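Local coordinates for predicted protein (Acinetobacter sp. RUH2624, PDB 4MEA), which hydrolyses epoxides as a secreted Cif-type enzyme of the alpha/beta hydrolase fold and probably acts as a virulence factor, at residues A32-L37 / V77-M82; K57-V62 / P127-S132; H133-T138 / F240-S245; S140-A145 / E254-N259. All coordinates share one frame; numbering follows the deposited sequence.

Contact 1: A32-L37 / V77-M82; sequences AYAKGL and VMLSYM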
loop_
_atom_site.group_PDB
_atom_site.type_symbol
_atom_site.label_atom_id
_atom_site.label_comp_id
_atom_site.label_asym_id
_atom_site.label_seq_id
_atom_site.Cartn_x
_atom_site.Cartn_y
_atom_site.Cartn_z
ATOM N N ALA A 32 17.515 -16.340 -21.399
ATOM C CA ALA A 32 18.929 -16.374 -21.763
ATOM C C ALA A 32 19.761 -17.044 -20.678
ATOM O O ALA A 32 19.777 -16.597 -19.534
ATOM C CB ALA A 32 19.453 -14.967 -22.039
ATOM N N TYR A 33 20.441 -18.127 -21.037
ATOM C CA TYR A 33 21.283 -18.890 -20.113
ATOM C C TYR A 33 22.720 -18.936 -20.652
ATOM O O TYR A 33 22.908 -19.305 -21.806
ATOM C CB TYR A 33 20.731 -20.321 -19.990
ATOM C CG TYR A 33 19.214 -20.401 -20.070
ATOM C CD1 TYR A 33 18.422 -20.056 -18.979
ATOM C CD2 TYR A 33 18.574 -20.813 -21.236
ATOM C CE1 TYR A 33 17.035 -20.112 -19.041
ATOM C CE2 TYR A 33 17.180 -20.877 -21.307
ATOM C CZ TYR A 33 16.423 -20.523 -20.202
ATOM O OH TYR A 33 15.048 -20.568 -20.248
ATOM N N ALA A 34 23.715 -18.602 -19.834
ATOM C CA ALA A 34 25.099 -18.590 -20.303
ATOM C C ALA A 34 25.654 -19.995 -20.542
ATOM O O ALA A 34 25.138 -20.980 -20.003
ATOM C CB ALA A 34 25.985 -17.817 -19.333
ATOM N N LYS A 35 26.699 -20.086 -21.363
ATOM C CA LYS A 35 27.334 -21.373 -21.639
ATOM C C LYS A 35 27.728 -22.033 -20.319
ATOM O O LYS A 35 28.306 -21.384 -19.438
ATOM C CB LYS A 35 28.578 -21.199 -22.517
ATOM C CG LYS A 35 29.239 -22.519 -22.898
ATOM C CD LYS A 35 30.661 -22.319 -23.394
ATOM C CE LYS A 35 31.590 -21.912 -22.258
ATOM N NZ LYS A 35 33.006 -21.808 -22.712
ATOM N N GLY A 36 27.403 -23.314 -20.184
ATOM C CA GLY A 36 27.639 -24.034 -18.945
ATOM C C GLY A 36 26.338 -24.323 -18.218
ATOM O O GLY A 36 26.260 -25.232 -17.398
ATOM N N LEU A 37 25.304 -23.553 -18.540
ATOM C CA LEU A 37 24.021 -23.666 -17.858
ATOM C C LEU A 37 22.986 -24.333 -18.756
ATOM O O LEU A 37 22.980 -24.137 -19.973
ATOM C CB LEU A 37 23.530 -22.281 -17.411
ATOM C CG LEU A 37 24.493 -21.549 -16.471
ATOM C CD1 LEU A 37 23.968 -20.164 -16.050
ATOM C CD2 LEU A 37 24.775 -22.411 -15.253
ATOM N N VAL A 77 26.319 -15.326 -10.089
ATOM C CA VAL A 77 26.818 -16.129 -8.972
ATOM C C VAL A 77 26.958 -17.589 -9.376
ATOM O O VAL A 77 27.925 -18.261 -9.007
ATOM C CB VAL A 77 25.884 -16.049 -7.742
ATOM C CG1 VAL A 77 26.450 -16.872 -6.581
ATOM C CG2 VAL A 77 25.668 -14.597 -7.327
ATOM N N MET A 78 25.981 -18.076 -10.137
ATOM C CA MET A 78 26.004 -19.440 -10.643
ATOM C C MET A 78 27.254 -19.672 -11.479
ATOM O O MET A 78 27.931 -20.687 -11.329
ATOM C CB MET A 78 24.757 -19.711 -11.480
ATOM C CG MET A 78 23.473 -19.766 -10.669
ATOM S SD MET A 78 22.014 -19.881 -11.714
ATOM C CE MET A 78 21.980 -21.615 -12.199
ATOM N N LEU A 79 27.555 -18.728 -12.365
ATOM C CA LEU A 79 28.726 -18.848 -13.222
ATOM C C LEU A 79 30.011 -18.845 -12.397
ATOM O O LEU A 79 30.964 -19.570 -12.700
ATOM C CB LEU A 79 28.739 -17.736 -14.278
ATOM C CG LEU A 79 27.638 -17.861 -15.343
ATOM C CD1 LEU A 79 27.623 -16.653 -16.263
ATOM C CD2 LEU A 79 27.824 -19.129 -16.146
ATOM N N SER A 80 30.009 -18.049 -11.336
ATOM C CA SER A 80 31.166 -17.924 -10.458
ATOM C C SER A 80 31.446 -19.204 -9.678
ATOM O O SER A 80 32.591 -19.499 -9.348
ATOM C CB SER A 80 30.967 -16.768 -9.472
ATOM O OG SER A 80 30.905 -15.523 -10.139
ATOM N N TYR A 81 30.396 -19.965 -9.381
ATOM C CA TYR A 81 30.549 -21.143 -8.525
ATOM C C TYR A 81 30.573 -22.488 -9.260
ATOM O O TYR A 81 30.991 -23.501 -8.692
ATOM C CB TYR A 81 29.455 -21.173 -7.455
ATOM C CG TYR A 81 29.539 -20.050 -6.439
ATOM C CD1 TYR A 81 30.680 -19.264 -6.327
ATOM C CD2 TYR A 81 28.475 -19.778 -5.589
ATOM C CE1 TYR A 81 30.756 -18.235 -5.390
ATOM C CE2 TYR A 81 28.543 -18.757 -4.649
ATOM C CZ TYR A 81 29.683 -17.991 -4.553
ATOM O OH TYR A 81 29.741 -16.978 -3.616
ATOM N N MET A 82 30.137 -22.509 -10.512
ATOM C CA MET A 82 29.881 -23.789 -11.175
ATOM C C MET A 82 31.130 -24.648 -11.388
ATOM O O MET A 82 31.028 -25.866 -11.524
ATOM C CB MET A 82 29.112 -23.603 -12.485
ATOM C CG MET A 82 29.825 -22.764 -13.530
ATOM S SD MET A 82 28.858 -22.716 -15.051
ATOM C CE MET A 82 30.036 -21.909 -16.130
#
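Leu37 and Leu79 both hold CG anti to the carbonyl carbon (chi1 -59° and -69°), and this turns their branched ends against each other: Leu37 CD1 lies 4.0 Å from Leu79 CD2. Met82 reaches across differently. Its CG sits between the backbone N and the carbonyl carbon (chi1 61°), and the extended chain beyond carries the thioether across to the loop, with Met82 SD 4.1 Å from Leu37 CD2 and Met82 CE 3.8 Å from Lys35 O. Met78 CE comes up to the same Leu37 methyl, CD2, at 4.2 Å. Leu79 straddles Ala34, its CD1 and CD2 lying 3.7 and 3.9 Å from Ala34 CB. The loop presents these groups through a type II turn from Ala34 to Leu37, closed by Leu37 N bonding to Ala34 O (3.0 Å); Gly36, at its third position, has the positive phi such a turn needs. This modest apolar patch near the surface joins the loop between helix 13-25 and strand 37-44 to helix 75-81, whose Glu75 takes a hydrogen bond from Ala34 N. Beneath, Leu37 and Met78 both rest on Val52 of strand 47-54, and Met78 and Met82 pack on Val87 of strand 87-90.

Contact 2: K57-V62 / P127-S132; sequences KGTPIV and PIYYVS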
loop_
_atom_site.group_PDB
_atom_site.type_symbol
_atom_site.label_atom_id
_atom_site.label_comp_id
_atom_site.label_asym_id
_atom_site.label_seq_id
_atom_site.Cartn_x
_atom_site.Cartn_y
_atom_site.Cartn_z
ATOM N N LYS A 57 30.240 -31.565 -9.888
ATOM C CA LYS A 57 30.836 -31.963 -8.617
ATOM C C LYS A 57 30.794 -30.822 -7.605
ATOM O O LYS A 57 30.686 -29.655 -7.979
ATOM C CB LYS A 57 32.268 -32.459 -8.827
ATOM C CG LYS A 57 32.354 -33.667 -9.754
ATOM C CD LYS A 57 33.736 -34.308 -9.755
ATOM C CE LYS A 57 33.766 -35.522 -10.677
ATOM N NZ LYS A 57 35.011 -36.324 -10.519
ATOM N N GLY A 58 30.860 -31.167 -6.322
ATOM C CA GLY A 58 30.880 -30.164 -5.274
ATOM C C GLY A 58 29.523 -30.001 -4.624
ATOM O O GLY A 58 28.492 -30.289 -5.233
ATOM N N THR A 59 29.522 -29.539 -3.381
ATOM C CA THR A 59 28.277 -29.358 -2.649
ATOM C C THR A 59 27.316 -28.522 -3.475
ATOM O O THR A 59 27.660 -27.417 -3.904
ATOM C CB THR A 59 28.523 -28.655 -1.312
ATOM O OG1 THR A 59 29.448 -29.427 -0.545
ATOM C CG2 THR A 59 27.216 -28.486 -0.538
ATOM N N PRO A 60 26.108 -29.052 -3.717
ATOM C CA PRO A 60 25.169 -28.279 -4.529
ATOM C C PRO A 60 24.703 -27.023 -3.797
ATOM O O PRO A 60 24.591 -27.008 -2.576
ATOM C CB PRO A 60 24.001 -29.250 -4.739
ATOM C CG PRO A 60 24.612 -30.618 -4.575
ATOM C CD PRO A 60 25.653 -30.437 -3.504
ATOM N N ILE A 61 24.459 -25.967 -4.557
ATOM C CA ILE A 61 23.899 -24.751 -4.000
ATOM C C ILE A 61 22.600 -24.472 -4.740
ATOM O O ILE A 61 22.591 -24.335 -5.962
ATOM C CB ILE A 61 24.852 -23.564 -4.165
ATOM C CG1 ILE A 61 26.275 -23.967 -3.768
ATOM C CG2 ILE A 61 24.369 -22.369 -3.335
ATOM C CD1 ILE A 61 27.313 -22.931 -4.085
ATOM N N VAL A 62 21.503 -24.411 -3.995
ATOM C CA VAL A 62 20.198 -24.126 -4.580
ATOM C C VAL A 62 19.835 -22.658 -4.308
ATOM O O VAL A 62 19.925 -22.199 -3.172
ATOM C CB VAL A 62 19.130 -25.091 -4.023
ATOM C CG1 VAL A 62 17.727 -24.711 -4.512
ATOM C CG2 VAL A 62 19.484 -26.540 -4.395
ATOM N N PRO A 127 24.525 -33.402 1.387
ATOM C CA PRO A 127 23.796 -32.176 1.736
ATOM C C PRO A 127 24.008 -31.067 0.707
ATOM O O PRO A 127 24.789 -31.223 -0.234
ATOM C CB PRO A 127 24.423 -31.772 3.074
ATOM C CG PRO A 127 25.822 -32.259 2.974
ATOM C CD PRO A 127 25.762 -33.547 2.172
ATOM N N ILE A 128 23.317 -29.949 0.892
ATOM C CA ILE A 128 23.408 -28.839 -0.045
ATOM C C ILE A 128 23.427 -27.544 0.734
ATOM O O ILE A 128 23.162 -27.532 1.937
ATOM C CB ILE A 128 22.185 -28.784 -0.992
ATOM C CG1 ILE A 128 20.926 -28.393 -0.204
ATOM C CG2 ILE A 128 22.010 -30.111 -1.734
ATOM C CD1 ILE A 128 19.677 -28.201 -1.051
ATOM N N TYR A 129 23.743 -26.456 0.043
ATOM C CA TYR A 129 23.603 -25.124 0.616
ATOM C C TYR A 129 22.376 -24.484 -0.032
ATOM O O TYR A 129 22.078 -24.761 -1.195
ATOM C CB TYR A 129 24.848 -24.287 0.341
ATOM C CG TYR A 129 26.121 -24.851 0.939
ATOM C CD1 TYR A 129 26.171 -25.258 2.262
ATOM C CD2 TYR A 129 27.274 -24.972 0.175
ATOM C CE1 TYR A 129 27.335 -25.768 2.810
ATOM C CE2 TYR A 129 28.442 -25.481 0.713
ATOM C CZ TYR A 129 28.468 -25.878 2.032
ATOM O OH TYR A 129 29.629 -26.387 2.573
ATOM N N TYR A 130 21.678 -23.636 0.720
ATOM C CA TYR A 130 20.410 -23.057 0.287
ATOM C C TYR A 130 20.467 -21.532 0.419
ATOM O O TYR A 130 20.781 -20.997 1.486
ATOM C CB TYR A 130 19.270 -23.623 1.141
ATOM C CG TYR A 130 17.873 -23.413 0.599
ATOM C CD1 TYR A 130 17.265 -24.382 -0.197
ATOM C CD2 TYR A 130 17.138 -22.269 0.915
ATOM C CE1 TYR A 130 15.973 -24.216 -0.681
ATOM C CE2 TYR A 130 15.835 -22.089 0.426
ATOM C CZ TYR A 130 15.259 -23.073 -0.367
ATOM O OH TYR A 130 13.968 -22.924 -0.858
ATOM N N VAL A 131 20.187 -20.840 -0.683
ATOM C CA VAL A 131 20.333 -19.390 -0.754
ATOM C C VAL A 131 19.024 -18.818 -1.291
ATOM O O VAL A 131 18.556 -19.221 -2.362
ATOM C CB VAL A 131 21.534 -18.985 -1.661
ATOM C CG1 VAL A 131 21.641 -17.465 -1.798
ATOM C CG2 VAL A 131 22.842 -19.565 -1.116
ATOM N N SER A 132 18.427 -17.897 -0.538
ATOM C CA SER A 132 17.089 -17.396 -0.853
ATOM C C SER A 132 17.043 -15.862 -0.838
ATOM O O SER A 132 17.794 -15.234 -0.097
ATOM C CB SER A 132 16.099 -17.978 0.162
ATOM O OG SER A 132 14.827 -17.382 0.055
#
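Val62 and Tyr129 mark the tight part of this contact, where two parallel strands are laced together. Tyr129 N donates to Pro60 O (2.8 Å), Val62 N to Tyr129 O (2.9 Å), and Val131 N to Val62 O (2.8 Å), the first two nearly straight, the third slightly bent; the ladder is reinforced by a CA-H...O contact from Ile61 CA to Tyr129 O. Ile61 CG2 and Val131 CG2 lie side by side, 3.9 Å apart, while Val62 CG2 approaches Ile128 CD1 at 3.7 Å. Thr59 packs just as closely: chi1 of -58° puts OG1 beside the backbone N and leaves CG2 opposite that N, over one face of the buried Tyr129 ring, 3.7 Å from the centroid, as a CH-pi contact. Pro60 CB packs on Ile128 CG2. The loose side lies at Pro127, which, after a cis peptide, is exposed and offers its carbonyl O to Pro60 CD; the chain before Thr59 runs out into solvent. The pair lies in the middle of the central sheet: strand 87-90 flanks 61-64, and strand 151-157 flanks 128-133. Ile119 of helix 108-123 covers Val62, Ile128 and Tyr130, and helix 136-146 packs further along on Tyr130.

Contact 3: H133-T138 / F240-S245; sequences HDLGNT and FGYYRS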
loop_
_atom_site.group_PDB
_atom_site.type_symbol
_atom_site.label_atom_id
_atom_site.label_comp_id
_atom_site.label_asym_id
_atom_site.label_seq_id
_atom_site.Cartn_x
_atom_site.Cartn_y
_atom_site.Cartn_z
ATOM N N HIS A 133 16.167 -15.268 -1.657
ATOM C CA HIS A 133 16.024 -13.808 -1.727
ATOM C C HIS A 133 14.559 -13.389 -1.855
ATOM O O HIS A 133 13.792 -14.040 -2.560
ATOM C CB HIS A 133 16.829 -13.246 -2.911
ATOM C CG HIS A 133 16.764 -11.751 -3.046
ATOM N ND1 HIS A 133 16.127 -11.126 -4.097
ATOM C CD2 HIS A 133 17.287 -10.760 -2.283
ATOM C CE1 HIS A 133 16.248 -9.816 -3.969
ATOM N NE2 HIS A 133 16.945 -9.566 -2.876
ATOM N N ASP A 134 14.180 -12.297 -1.186
ATOM C CA ASP A 134 12.831 -11.741 -1.335
ATOM C C ASP A 134 11.781 -12.824 -1.043
ATOM O O ASP A 134 11.873 -13.502 -0.018
ATOM C CB ASP A 134 12.657 -11.143 -2.736
ATOM C CG ASP A 134 11.460 -10.211 -2.841
ATOM O OD1 ASP A 134 11.655 -8.980 -2.743
ATOM O OD2 ASP A 134 10.323 -10.697 -3.039
ATOM N N LEU A 135 10.799 -12.991 -1.929
ATOM C CA LEU A 135 9.734 -13.979 -1.714
ATOM C C LEU A 135 10.274 -15.403 -1.522
ATOM O O LEU A 135 9.581 -16.265 -0.988
ATOM C CB LEU A 135 8.718 -13.964 -2.856
ATOM C CG LEU A 135 7.573 -12.950 -2.832
ATOM C CD1 LEU A 135 6.628 -13.226 -4.016
ATOM C CD2 LEU A 135 6.813 -12.979 -1.511
ATOM N N GLY A 136 11.501 -15.653 -1.960
ATOM C CA GLY A 136 12.134 -16.925 -1.652
ATOM C C GLY A 136 12.111 -17.147 -0.146
ATOM O O GLY A 136 11.976 -18.277 0.322
ATOM N N ASN A 137 12.241 -16.056 0.609
ATOM C CA ASN A 137 12.257 -16.113 2.073
ATOM C C ASN A 137 10.888 -16.470 2.635
ATOM O O ASN A 137 10.772 -17.017 3.738
ATOM C CB ASN A 137 12.712 -14.775 2.661
ATOM C CG ASN A 137 14.136 -14.437 2.309
ATOM O OD1 ASN A 137 14.824 -15.220 1.652
ATOM N ND2 ASN A 137 14.596 -13.262 2.743
ATOM N N THR A 138 9.856 -16.138 1.867
ATOM C CA THR A 138 8.485 -16.492 2.208
ATOM C C THR A 138 8.196 -17.951 1.853
ATOM O O THR A 138 7.514 -18.666 2.597
ATOM C CB THR A 138 7.490 -15.592 1.455
ATOM O OG1 THR A 138 7.459 -14.299 2.079
ATOM C CG2 THR A 138 6.094 -16.204 1.469
ATOM N N PHE A 240 0.993 -12.445 -6.634
ATOM C CA PHE A 240 0.247 -11.855 -5.532
ATOM C C PHE A 240 -0.431 -12.933 -4.673
ATOM O O PHE A 240 -0.874 -12.665 -3.552
ATOM C CB PHE A 240 -0.696 -10.743 -6.030
ATOM C CG PHE A 240 0.027 -9.634 -6.789
ATOM C CD1 PHE A 240 1.250 -9.154 -6.340
ATOM C CD2 PHE A 240 -0.498 -9.106 -7.960
ATOM C CE1 PHE A 240 1.922 -8.146 -7.039
ATOM C CE2 PHE A 240 0.168 -8.106 -8.660
ATOM C CZ PHE A 240 1.380 -7.623 -8.194
ATOM N N GLY A 241 -0.462 -14.170 -5.167
ATOM C CA GLY A 241 -0.875 -15.273 -4.307
ATOM C C GLY A 241 0.026 -15.417 -3.080
ATOM O O GLY A 241 -0.454 -15.732 -1.988
ATOM N N TYR A 242 1.334 -15.195 -3.249
ATOM C CA TYR A 242 2.261 -15.262 -2.112
ATOM C C TYR A 242 1.847 -14.254 -1.062
ATOM O O TYR A 242 1.936 -14.522 0.138
ATOM C CB TYR A 242 3.717 -15.024 -2.551
ATOM C CG TYR A 242 4.278 -16.182 -3.347
ATOM C CD1 TYR A 242 4.951 -17.222 -2.713
ATOM C CD2 TYR A 242 4.097 -16.253 -4.724
ATOM C CE1 TYR A 242 5.455 -18.297 -3.435
ATOM C CE2 TYR A 242 4.585 -17.332 -5.455
ATOM C CZ TYR A 242 5.262 -18.350 -4.801
ATOM O OH TYR A 242 5.749 -19.425 -5.516
ATOM N N TYR A 243 1.361 -13.100 -1.523
ATOM C CA TYR A 243 0.978 -12.030 -0.615
ATOM C C TYR A 243 -0.364 -12.301 0.062
ATOM O O TYR A 243 -0.508 -12.066 1.267
ATOM C CB TYR A 243 1.039 -10.658 -1.315
ATOM C CG TYR A 243 2.466 -10.288 -1.659
ATOM C CD1 TYR A 243 3.266 -9.606 -0.745
ATOM C CD2 TYR A 243 3.035 -10.675 -2.873
ATOM C CE1 TYR A 243 4.594 -9.295 -1.041
ATOM C CE2 TYR A 243 4.366 -10.367 -3.179
ATOM C CZ TYR A 243 5.136 -9.676 -2.259
ATOM O OH TYR A 243 6.450 -9.367 -2.549
ATOM N N ARG A 244 -1.334 -12.814 -0.694
ATOM C CA ARG A 244 -2.611 -13.252 -0.107
ATOM C C ARG A 244 -2.375 -14.338 0.937
ATOM O O ARG A 244 -3.094 -14.432 1.941
ATOM C CB ARG A 244 -3.555 -13.811 -1.184
ATOM C CG ARG A 244 -3.999 -12.808 -2.212
ATOM C CD ARG A 244 -5.056 -13.398 -3.162
ATOM N NE ARG A 244 -4.537 -14.386 -4.110
ATOM C CZ ARG A 244 -3.939 -14.092 -5.265
ATOM N NH1 ARG A 244 -3.731 -12.828 -5.613
ATOM N NH2 ARG A 244 -3.530 -15.069 -6.069
ATOM N N SER A 245 -1.364 -15.163 0.692
ATOM C CA SER A 245 -1.086 -16.304 1.553
ATOM C C SER A 245 -0.178 -15.983 2.737
ATOM O O SER A 245 0.172 -16.881 3.498
ATOM C CB SER A 245 -0.455 -17.438 0.742
ATOM O OG SER A 245 -1.406 -18.075 -0.091
#
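Leu135 pushes its side chain between Tyr242 and Tyr243 of the facing helix. CB points at that helix, and Leu135 CG, the first atom to touch it, lies 3.8 Å from Tyr243 OH. Beyond CG both branches reach the tyrosines. Leu135 CD1 enters the notch between them, 3.7 Å from Tyr242 CB and equally 3.7 Å from Tyr243 CE2; Leu135 CD2 runs along the phenol end, 3.8 Å from Tyr243 CZ, and also comes near Tyr242 CB. Leu135 directly follows Asp134, whose strained backbone (phi 55°, psi -130°) at the strand-to-helix turn is that of the nucleophile elbow of alpha/beta hydrolases. Asp134 probably serves as the nucleophile, as its counterpart does in related epoxide hydrolases: OD1 is hydrogen-bonded to His305 NE2, while Asp134 OD2 accepts from Phe67 N and from Leu135 N (2.6 Å), the latter on the anti side and 26° out of the carboxylate plane. Helix 233-244 lies in the region inserted between strands 151-157 and 267-272, where this family carries its cap. Tyr243 OH stands 4.1 Å from Asp134 OD2, consistent with a cap tyrosine facing the nucleophile. Tyr242 turns elsewhere, its hydroxyl hydrogen-bonded to Pro93 O.

Contact 4: S140-A145 / E254-N259; sequences SYPLVA and EALLAN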
loop_
_atom_site.group_PDB
_atom_site.type_symbol
_atom_site.label_atom_id
_atom_site.label_comp_id
_atom_site.label_asym_id
_atom_site.label_seq_id
_atom_site.Cartn_x
_atom_site.Cartn_y
_atom_site.Cartn_z
ATOM N N SER A 140 10.260 -20.480 1.685
ATOM C CA SER A 140 11.286 -21.466 2.027
ATOM C C SER A 140 11.490 -21.811 3.495
ATOM O O SER A 140 12.192 -22.777 3.786
ATOM C CB SER A 140 12.648 -21.029 1.459
ATOM O OG SER A 140 12.591 -20.844 0.054
ATOM N N TYR A 141 10.929 -21.056 4.434
ATOM C CA TYR A 141 11.339 -21.339 5.813
ATOM C C TYR A 141 11.029 -22.764 6.302
ATOM O O TYR A 141 11.895 -23.404 6.906
ATOM C CB TYR A 141 10.913 -20.286 6.854
ATOM C CG TYR A 141 11.595 -20.603 8.170
ATOM C CD1 TYR A 141 12.953 -20.362 8.346
ATOM C CD2 TYR A 141 10.899 -21.223 9.207
ATOM C CE1 TYR A 141 13.599 -20.694 9.550
ATOM C CE2 TYR A 141 11.523 -21.563 10.398
ATOM C CZ TYR A 141 12.870 -21.300 10.566
ATOM O OH TYR A 141 13.482 -21.650 11.755
ATOM N N PRO A 142 9.801 -23.262 6.059
ATOM C CA PRO A 142 9.509 -24.644 6.461
ATOM C C PRO A 142 10.416 -25.648 5.759
ATOM O O PRO A 142 10.810 -26.624 6.386
ATOM C CB PRO A 142 8.051 -24.836 6.034
ATOM C CG PRO A 142 7.480 -23.437 6.107
ATOM C CD PRO A 142 8.587 -22.559 5.606
ATOM N N LEU A 143 10.752 -25.407 4.494
ATOM C CA LEU A 143 11.699 -26.272 3.789
ATOM C C LEU A 143 13.019 -26.369 4.554
ATOM O O LEU A 143 13.514 -27.469 4.843
ATOM C CB LEU A 143 11.948 -25.762 2.361
ATOM C CG LEU A 143 12.850 -26.610 1.452
ATOM C CD1 LEU A 143 12.481 -26.421 -0.011
ATOM C CD2 LEU A 143 14.324 -26.303 1.673
ATOM N N VAL A 144 13.589 -25.217 4.891
ATOM C CA VAL A 144 14.863 -25.178 5.603
ATOM C C VAL A 144 14.775 -25.745 7.022
ATOM O O VAL A 144 15.598 -26.574 7.418
ATOM C CB VAL A 144 15.432 -23.741 5.647
ATOM C CG1 VAL A 144 16.658 -23.677 6.558
ATOM C CG2 VAL A 144 15.773 -23.273 4.230
ATOM N N ALA A 145 13.784 -25.291 7.783
ATOM C CA ALA A 145 13.604 -25.734 9.164
ATOM C C ALA A 145 13.333 -27.241 9.279
ATOM O O ALA A 145 13.812 -27.887 10.204
ATOM C CB ALA A 145 12.489 -24.945 9.837
ATOM N N GLU A 254 5.466 -19.242 12.643
ATOM C CA GLU A 254 5.373 -19.036 14.083
ATOM C C GLU A 254 5.215 -20.381 14.797
ATOM O O GLU A 254 5.765 -20.596 15.881
ATOM C CB GLU A 254 4.195 -18.109 14.415
ATOM C CG GLU A 254 4.435 -16.648 14.028
ATOM C CD GLU A 254 5.469 -15.961 14.915
ATOM O OE1 GLU A 254 5.641 -16.381 16.078
ATOM O OE2 GLU A 254 6.107 -14.991 14.454
ATOM N N ALA A 255 4.463 -21.286 14.182
ATOM C CA ALA A 255 4.265 -22.616 14.754
ATOM C C ALA A 255 5.586 -23.387 14.796
ATOM O O ALA A 255 5.896 -24.051 15.780
ATOM C CB ALA A 255 3.201 -23.392 13.968
ATOM N N LEU A 256 6.367 -23.294 13.724
ATOM C CA LEU A 256 7.682 -23.922 13.692
ATOM C C LEU A 256 8.593 -23.327 14.757
ATOM O O LEU A 256 9.263 -24.056 15.481
ATOM C CB LEU A 256 8.323 -23.788 12.302
ATOM C CG LEU A 256 7.654 -24.592 11.174
ATOM C CD1 LEU A 256 8.111 -24.102 9.810
ATOM C CD2 LEU A 256 7.932 -26.080 11.336
ATOM N N LEU A 257 8.621 -22.004 14.862
ATOM C CA LEU A 257 9.476 -21.364 15.861
ATOM C C LEU A 257 9.066 -21.772 17.278
ATOM O O LEU A 257 9.918 -21.946 18.147
ATOM C CB LEU A 257 9.447 -19.839 15.725
ATOM C CG LEU A 257 9.910 -19.237 14.391
ATOM C CD1 LEU A 257 9.980 -17.720 14.499
ATOM C CD2 LEU A 257 11.259 -19.801 13.984
ATOM N N ALA A 258 7.763 -21.913 17.505
ATOM C CA ALA A 258 7.248 -22.300 18.823
ATOM C C ALA A 258 7.523 -23.775 19.157
ATOM O O ALA A 258 7.662 -24.138 20.321
ATOM C CB ALA A 258 5.760 -21.996 18.928
ATOM N N ASN A 259 7.596 -24.618 18.133
ATOM C CA ASN A 259 7.945 -26.026 18.329
ATOM C C ASN A 259 9.447 -26.282 18.262
ATOM O O ASN A 259 9.878 -27.351 17.843
ATOM C CB ASN A 259 7.236 -26.914 17.308
ATOM C CG ASN A 259 5.845 -27.318 17.754
ATOM O OD1 ASN A 259 5.683 -28.205 18.596
ATOM N ND2 ASN A 259 4.829 -26.678 17.181
#
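Tyr141 and Leu256 lie antiparallel, each passing the other as it reaches from its own helix, so that Leu256 CD1 ends beside the ring, 4.1 Å from Tyr141 CD2. With chi1 at -171°, the Tyr141 ring swings opposite its own N and reaches Leu257; the two side chains are set at a slant, with Leu257 CD2 3.7 Å from Tyr141 OH and 4.0 Å from Tyr141 CE2. Pro142 stands crosswise to Leu256. Pro142 CA and CG lie 3.7 and 3.8 Å from Leu256 CD1, a methyl that thus touches both Tyr141 and Pro142 and comes near Ala145 CB as well. The helices themselves run nearly alongside, axes 10.8 Å apart at an angle of 26°, so the longer side chains bridge the space between them. Helix 136-146 kinks here, since Pro142 has no N-H to give to the turn before; Leu143 N goes instead to Ser112 OG on helix 108-123. Just past the C-terminal end of helix 246-258, Asn259 N and ND2 grip Ala255 O from opposite faces of its carbonyl plane. Apart from the Tyr141 hydroxyl, which is hydrogen-bonded to Lys261 O, the groups that meet are hydrocarbon, so the fit depends on shape, not on directed bonds.

Strand 128-133 and helix 136-146 thread contacts 2, 3 and 4 together: Ser132 OG of contact 2 lies 2.7 Å from Asn137 OD1 of contact 3, and Tyr130 OH lies 2.7 Å from Ser140 OG of contact 4. Contact 3 holds the probable catalytic aspartate and lies nearest the middle of the chain, its centre about 8 Å from it; those of the other three lie about 16 to 18 Å out. Contact 4 continues along the same helix, with its centre about 15 Å from that of contact 3. Contact 1 touches contact 2, Tyr81 CD2 packing 3.7 Å from Ile61 CD1, but stays about 26 Å, centre to centre, from contact 3.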